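Local coordinates for sugar ABC transporter substrate-binding protein (Treponema pallidum subsp. pallidum, PDB 5U2P) that probably binds a small solute, perhaps a sugar, in the periplasm and delivers it to an ABC transporter, at residues 37-42 against 90-95. Residues are numbered along the deposited sequence; the frame is centred on the assembly and turned at random.
Sequences LIREKH and EVSLPS
Glu90 and Leu37 make the last backbone link between two parallel neighbours, strands 33-39 and 88-92, in the mixed sheet of one lobe of a periplasmic solute-binding protein. Glu90 N donates to Leu37 O over 2.9 Å, and beyond this bond the strands splay, their short axes diverging by 51°.

The Glu90 side chain bridges the widening gap. With CG anti to the backbone N (chi1 180°) and the chain extended beyond it, the carboxylate reaches the next amide that the neighbouring strand presents: Arg39 N donates to Glu90 OE1 at 2.8 Å, nearly straight at 169°. A side-chain oxygen thus serves where a strand carbonyl might have, and glutamate has the length for it. Its other oxygen serves the turn that follows. Residues 40-42 form a short 3-10 segment, closed by the bond from His42 N to Arg39 O, which brings the imidazole back over the strand end; histidine suits this place because its ring N-H can point at the carboxylate from the turn, and His42 ND1 donates from the ring edge, near its plane, to Glu90 OE2 at a very short 2.5 Å. Gln307 NE2, from strand 307-311, also donates to OE2, so three donors grip this buried carboxylate and fix its rotation. Its charge would be expected to favour a protonated imidazole.

Carbon also presses on OE1: Ile38 CG1 comes to 3.0 Å of Glu90 OE1, a tight approach, and CB and CG of Arg39 lie against the same oxygen.

Charge adds a looser tie. Extended from CG to NE, Arg39 crosses Glu90 at about a right angle, and the guanidinium, edge-on to OE2, makes a long salt bridge through NE. Arginine is long enough to pass the carboxylate and still reach a hydroxyl: Arg39 NH2 meets Ser92 OG obliquely in a weak, bent hydrogen bond of 3.3 Å.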
ATOM      1  N   LEU A  37       1.103   8.676 -23.375  1.00 28.55           N
ATOM      2  CA  LEU A  37       1.387   9.805 -22.492  1.00 25.74           C
ATOM      3  C   LEU A  37       1.879   9.258 -21.161  1.00 31.20           C
ATOM      4  O   LEU A  37       1.241   8.388 -20.573  1.00 25.89           O
ATOM      5  CB  LEU A  37       0.136  10.656 -22.254  1.00 30.98           C
ATOM      6  CG  LEU A  37       0.338  12.053 -21.682  1.00 30.15           C
ATOM      7  CD1 LEU A  37       0.813  13.006 -22.766  1.00 44.62           C
ATOM      8  CD2 LEU A  37      -0.952  12.546 -21.032  1.00 37.44           C
ATOM      9  N   ILE A  38       2.995   9.773 -20.674  1.00 31.88           N
ATOM     10  CA  ILE A  38       3.580   9.279 -19.427  1.00 27.28           C
ATOM     11  C   ILE A  38       4.265  10.398 -18.641  1.00 32.55           C
ATOM     12  O   ILE A  38       4.620  11.434 -19.199  1.00 35.07           O
ATOM     13  CB  ILE A  38       4.603   8.167 -19.714  1.00 40.62           C
ATOM     14  CG1 ILE A  38       5.007   7.455 -18.417  1.00 58.33           C
ATOM     15  CG2 ILE A  38       5.818   8.739 -20.452  1.00 47.12           C
ATOM     16  CD1 ILE A  38       5.993   6.340 -18.614  1.00 70.22           C
ATOM     17  N   ARG A  39       4.427  10.193 -17.337  1.00 31.70           N
ATOM     18  CA  ARG A  39       5.166  11.128 -16.496  1.00 29.75           C
ATOM     19  C   ARG A  39       6.647  11.050 -16.823  1.00 39.56           C
ATOM     20  O   ARG A  39       7.200   9.966 -17.000  1.00 34.45           O
ATOM     21  CB  ARG A  39       4.949  10.831 -15.006  1.00 30.90           C
ATOM     22  CG  ARG A  39       3.582  11.236 -14.455  1.00 35.24           C
ATOM     23  CD  ARG A  39       3.474  10.905 -12.971  1.00 41.46           C
ATOM     24  NE  ARG A  39       2.088  10.835 -12.499  1.00 55.34           N
ATOM     25  CZ  ARG A  39       1.475  11.764 -11.764  1.00 62.65           C
ATOM     26  NH1 ARG A  39       2.103  12.874 -11.391  1.00 72.70           N
ATOM     27  NH2 ARG A  39       0.215  11.574 -11.396  1.00 61.15           N
ATOM     28  N   GLU A  40       7.277  12.212 -16.901  1.00 31.15           N
ATOM     29  CA  GLU A  40       8.698  12.319 -17.198  1.00 41.56           C
ATOM     30  C   GLU A  40       9.530  11.355 -16.348  1.00 50.25           C
ATOM     31  O   GLU A  40      10.261  10.523 -16.882  1.00 38.56           O
ATOM     32  CB  GLU A  40       9.151  13.765 -16.971  1.00 40.82           C
ATOM     33  CG  GLU A  40      10.612  14.044 -17.270  1.00 51.53           C
ATOM     34  CD  GLU A  40      10.980  15.494 -17.012  1.00 76.32           C
ATOM     35  OE1 GLU A  40      10.301  16.142 -16.187  1.00 69.98           O
ATOM     36  OE2 GLU A  40      11.942  15.985 -17.637  1.00 79.54           O
ATOM     37  N   LYS A  41       9.383  11.437 -15.028  1.00 40.19           N
ATOM     38  CA  LYS A  41      10.220  10.645 -14.121  1.00 50.85           C
ATOM     39  C   LYS A  41       9.823   9.177 -14.088  1.00 37.83           C
ATOM     40  O   LYS A  41      10.508   8.365 -13.483  1.00 40.19           O
ATOM     41  CB  LYS A  41      10.168  11.209 -12.699  1.00 48.07           C
ATOM     42  CG  LYS A  41      10.775  12.599 -12.544  1.00 79.00           C
ATOM     43  CD  LYS A  41      10.807  13.028 -11.081  1.00 83.04           C
ATOM     44  CE  LYS A  41      11.551  14.341 -10.891  1.00 79.09           C
ATOM     45  NZ  LYS A  41      10.808  15.481 -11.489  1.00 82.72           N
ATOM     46  N   HIS A  42       8.717   8.835 -14.737  1.00 44.67           N
ATOM     47  CA  HIS A  42       8.266   7.449 -14.769  1.00 35.36           C
ATOM     48  C   HIS A  42       8.602   6.784 -16.102  1.00 35.49           C
ATOM     49  O   HIS A  42       8.358   5.589 -16.280  1.00 39.12           O
ATOM     50  CB  HIS A  42       6.760   7.374 -14.498  1.00 39.73           C
ATOM     51  CG  HIS A  42       6.391   7.691 -13.082  1.00 47.73           C
ATOM     52  ND1 HIS A  42       5.086   7.846 -12.666  1.00 40.25           N
ATOM     53  CD2 HIS A  42       7.160   7.890 -11.984  1.00 59.03           C
ATOM     54  CE1 HIS A  42       5.066   8.119 -11.373  1.00 41.38           C
ATOM     55  NE2 HIS A  42       6.311   8.151 -10.935  1.00 55.26           N
ATOM     56  N   GLU A  90      -0.639   7.003 -18.786  1.00 19.55           N
ATOM     57  CA  GLU A  90      -0.311   6.670 -17.412  1.00 22.45           C
ATOM     58  C   GLU A  90      -1.387   7.213 -16.467  1.00 28.04           C
ATOM     59  O   GLU A  90      -1.860   8.339 -16.632  1.00 24.72           O
ATOM     60  CB  GLU A  90       1.072   7.221 -17.012  1.00 19.56           C
ATOM     61  CG  GLU A  90       1.406   6.871 -15.577  1.00 27.07           C
ATOM     62  CD  GLU A  90       2.718   7.429 -15.078  1.00 47.06           C
ATOM     63  OE1 GLU A  90       3.482   8.002 -15.875  1.00 58.23           O
ATOM     64  OE2 GLU A  90       2.980   7.278 -13.865  1.00 46.22           O
ATOM     65  N   VAL A  91      -1.782   6.396 -15.496  1.00 20.22           N
ATOM     66  CA  VAL A  91      -2.739   6.812 -14.482  1.00 22.72           C
ATOM     67  C   VAL A  91      -2.248   6.405 -13.111  1.00 21.54           C
ATOM     68  O   VAL A  91      -1.469   5.476 -12.966  1.00 24.83           O
ATOM     69  CB  VAL A  91      -4.152   6.206 -14.718  1.00 19.99           C
ATOM     70  CG1 VAL A  91      -4.755   6.738 -16.028  1.00 24.47           C
ATOM     71  CG2 VAL A  91      -4.096   4.683 -14.724  1.00 23.21           C
ATOM     72  N   SER A  92      -2.721   7.131 -12.103  1.00 21.19           N
ATOM     73  CA  SER A  92      -2.484   6.794 -10.713  1.00 20.28           C
ATOM     74  C   SER A  92      -3.626   5.939 -10.177  1.00 28.01           C
ATOM     75  O   SER A  92      -4.782   6.371 -10.130  1.00 29.79           O
ATOM     76  CB  SER A  92      -2.336   8.064  -9.871  1.00 31.35           C
ATOM     77  OG  SER A  92      -1.139   8.755 -10.208  1.00 38.88           O
ATOM     78  N   LEU A  93      -3.287   4.717  -9.799  1.00 21.52           N
ATOM     79  CA  LEU A  93      -4.224   3.794  -9.180  1.00 24.71           C
ATOM     80  C   LEU A  93      -4.152   4.003  -7.674  1.00 27.58           C
ATOM     81  O   LEU A  93      -3.112   4.418  -7.175  1.00 23.23           O
ATOM     82  CB  LEU A  93      -3.874   2.348  -9.551  1.00 20.88           C
ATOM     83  CG  LEU A  93      -4.001   2.079 -11.062  1.00 24.23           C
ATOM     84  CD1 LEU A  93      -3.268   0.800 -11.465  1.00 23.93           C
ATOM     85  CD2 LEU A  93      -5.461   2.015 -11.497  1.00 27.68           C
ATOM     86  N   PRO A  94      -5.247   3.717  -6.943  1.00 20.99           N
ATOM     87  CA  PRO A  94      -6.521   3.218  -7.478  1.00 22.36           C
ATOM     88  C   PRO A  94      -7.500   4.312  -7.901  1.00 26.94           C
ATOM     89  O   PRO A  94      -8.490   4.013  -8.578  1.00 29.03           O
ATOM     90  CB  PRO A  94      -7.090   2.414  -6.305  1.00 26.12           C
ATOM     91  CG  PRO A  94      -6.556   3.104  -5.088  1.00 29.67           C
ATOM     92  CD  PRO A  94      -5.192   3.638  -5.471  1.00 22.81           C
ATOM     93  N   SER A  95      -7.245   5.561  -7.533  1.00 26.57           N
ATOM     94  CA  SER A  95      -8.301   6.572  -7.627  1.00 28.47           C
ATOM     95  C   SER A  95      -8.375   7.347  -8.950  1.00 30.61           C
ATOM     96  O   SER A  95      -9.319   8.097  -9.169  1.00 26.85           O
ATOM     97  CB  SER A  95      -8.165   7.552  -6.463  1.00 42.93           C
ATOM     98  OG  SER A  95      -8.506   6.908  -5.239  1.00 46.24           O
TER